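Local coordinates for protein 5'-Methylthioadenosine Nucleosidase (Arabidopsis thaliana, PDB 2QTT) that is a nucleosidase of the phosphorylase superfamily, built on a mixed beta sheet flanked by helices, at residues 25-30 and 107-112. Residues are numbered along the deposited sequence; the frame is centred on the assembly and turned at random.
Sequences PISSVV and KPDIII
V30 and I110 join the first strand of the phosphorylase-superfamily sheet to strand 110-119 as parallel neighbours. At the buried end V30 is bonded through both its backbone polar atoms: V30 N donates to I110 O at 3.0 Å, and V30 O takes I112 N at 2.8 Å. On the face carrying V29 and I110, V29 CG2, set anti to its own backbone nitrogen, reaches I112 CG1 at 3.7 Å, and helix 234-259 lies against I112. The other face holds V30, whose methyls CG1 and CG2 lie against P108 CB and CG, with CG1 3.7 Å from P108 CB. Strand 72-78 flanks 28-32 on backbone hydrogen bonds between V29 and both R73 and N75.

Toward S27 and D109 the contact becomes more open and partly exposed, and K107 turns its chain away to bond Q104. Here D109 does the holding. Its CB packs on I26 CG2, while the carboxylate reaches across to S27 and S28, where the chain enters strand 28-32. A single oxygen, D109 OD2, gathers three donors: S28 N at 2.8 Å nearly along the C-O bond, S27 OG on the syn lone pair, and S27 N, 2.7 Å away and 52° above the carboxylate plane.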
loop_
_atom_site.group_PDB
_atom_site.type_symbol
_atom_site.label_atom_id
_atom_site.label_comp_id
_atom_site.label_asym_id
_atom_site.label_seq_id
_atom_site.Cartn_x
_atom_site.Cartn_y
_atom_site.Cartn_z
ATOM N N PRO A 25 -7.076 -31.257 4.778
ATOM C CA PRO A 25 -5.802 -30.691 4.320
ATOM C C PRO A 25 -5.954 -29.417 3.492
ATOM O O PRO A 25 -6.968 -29.222 2.831
ATOM C CB PRO A 25 -5.196 -31.819 3.467
ATOM C CG PRO A 25 -5.771 -33.082 4.088
ATOM C CD PRO A 25 -7.204 -32.679 4.388
ATOM N N ILE A 26 -4.932 -28.568 3.577
ATOM C CA ILE A 26 -4.739 -27.400 2.717
ATOM C C ILE A 26 -4.787 -27.844 1.262
ATOM O O ILE A 26 -4.227 -28.882 0.917
ATOM C CB ILE A 26 -3.346 -26.755 3.014
ATOM C CG1 ILE A 26 -3.364 -26.103 4.398
ATOM C CG2 ILE A 26 -2.959 -25.741 1.940
ATOM C CD1 ILE A 26 -1.990 -26.087 5.115
ATOM N N SER A 27 -5.471 -27.077 0.415
ATOM C CA SER A 27 -5.504 -27.403 -1.017
ATOM C C SER A 27 -4.638 -26.482 -1.881
ATOM O O SER A 27 -4.090 -26.919 -2.900
ATOM C CB SER A 27 -6.943 -27.505 -1.540
ATOM O OG SER A 27 -7.711 -26.353 -1.256
ATOM N N SER A 28 -4.505 -25.212 -1.494
ATOM C CA SER A 28 -3.645 -24.308 -2.257
ATOM C C SER A 28 -2.860 -23.300 -1.416
ATOM O O SER A 28 -3.252 -22.940 -0.288
ATOM C CB SER A 28 -4.418 -23.583 -3.385
ATOM O OG SER A 28 -5.156 -22.483 -2.905
ATOM N N VAL A 29 -1.753 -22.846 -1.999
ATOM C CA VAL A 29 -0.935 -21.790 -1.417
ATOM C C VAL A 29 -0.640 -20.711 -2.459
ATOM O O VAL A 29 -0.453 -21.020 -3.645
ATOM C CB VAL A 29 0.391 -22.357 -0.805
ATOM C CG1 VAL A 29 1.109 -23.288 -1.775
ATOM C CG2 VAL A 29 1.326 -21.223 -0.326
ATOM N N VAL A 30 -0.637 -19.438 -2.047
ATOM C CA VAL A 30 -0.061 -18.432 -2.944
ATOM C C VAL A 30 1.211 -17.843 -2.325
ATOM O O VAL A 30 1.249 -17.481 -1.136
ATOM C CB VAL A 30 -1.015 -17.294 -3.389
ATOM C CG1 VAL A 30 -2.240 -17.817 -4.145
ATOM C CG2 VAL A 30 -1.421 -16.465 -2.242
ATOM N N LYS A 107 -8.320 -17.714 -3.971
ATOM C CA LYS A 107 -8.832 -18.382 -2.763
ATOM C C LYS A 107 -7.793 -19.288 -2.056
ATOM O O LYS A 107 -8.094 -20.453 -1.723
ATOM C CB LYS A 107 -10.102 -19.185 -3.103
ATOM C CG LYS A 107 -11.102 -18.486 -4.061
ATOM C CD LYS A 107 -11.881 -17.380 -3.399
ATOM C CE LYS A 107 -12.956 -16.841 -4.353
ATOM N NZ LYS A 107 -13.553 -15.612 -3.778
ATOM N N PRO A 108 -6.578 -18.750 -1.774
ATOM C CA PRO A 108 -5.542 -19.602 -1.175
ATOM C C PRO A 108 -5.922 -20.006 0.246
ATOM O O PRO A 108 -6.627 -19.254 0.927
ATOM C CB PRO A 108 -4.306 -18.686 -1.141
ATOM C CG PRO A 108 -4.868 -17.284 -1.096
ATOM C CD PRO A 108 -6.129 -17.354 -1.932
ATOM N N ASP A 109 -5.474 -21.187 0.680
ATOM C CA ASP A 109 -5.593 -21.572 2.091
ATOM C C ASP A 109 -4.578 -20.828 2.928
ATOM O O ASP A 109 -4.766 -20.642 4.127
ATOM C CB ASP A 109 -5.380 -23.076 2.302
ATOM C CG ASP A 109 -6.467 -23.899 1.673
ATOM O OD1 ASP A 109 -7.595 -23.893 2.214
ATOM O OD2 ASP A 109 -6.194 -24.526 0.637
ATOM N N ILE A 110 -3.488 -20.430 2.293
ATOM C CA ILE A 110 -2.382 -19.816 3.003
ATOM C C ILE A 110 -1.544 -19.009 2.024
ATOM O O ILE A 110 -1.467 -19.335 0.831
ATOM C CB ILE A 110 -1.539 -20.903 3.791
ATOM C CG1 ILE A 110 -0.375 -20.284 4.579
ATOM C CG2 ILE A 110 -1.062 -22.042 2.864
ATOM C CD1 ILE A 110 0.070 -21.185 5.746
ATOM N N ILE A 111 -0.930 -17.951 2.532
ATOM C CA ILE A 111 -0.116 -17.066 1.738
ATOM C C ILE A 111 1.250 -17.111 2.331
ATOM O O ILE A 111 1.396 -17.103 3.552
ATOM C CB ILE A 111 -0.587 -15.606 1.840
ATOM C CG1 ILE A 111 -2.010 -15.436 1.296
ATOM C CG2 ILE A 111 0.447 -14.638 1.193
ATOM C CD1 ILE A 111 -2.093 -14.917 -0.107
ATOM N N ILE A 112 2.252 -17.166 1.463
ATOM C CA ILE A 112 3.642 -17.106 1.883
ATOM C C ILE A 112 4.328 -15.940 1.189
ATOM O O ILE A 112 4.503 -15.941 -0.037
ATOM C CB ILE A 112 4.404 -18.420 1.589
ATOM C CG1 ILE A 112 3.605 -19.637 2.110
ATOM C CG2 ILE A 112 5.855 -18.318 2.123
ATOM C CD1 ILE A 112 4.277 -21.029 1.971
#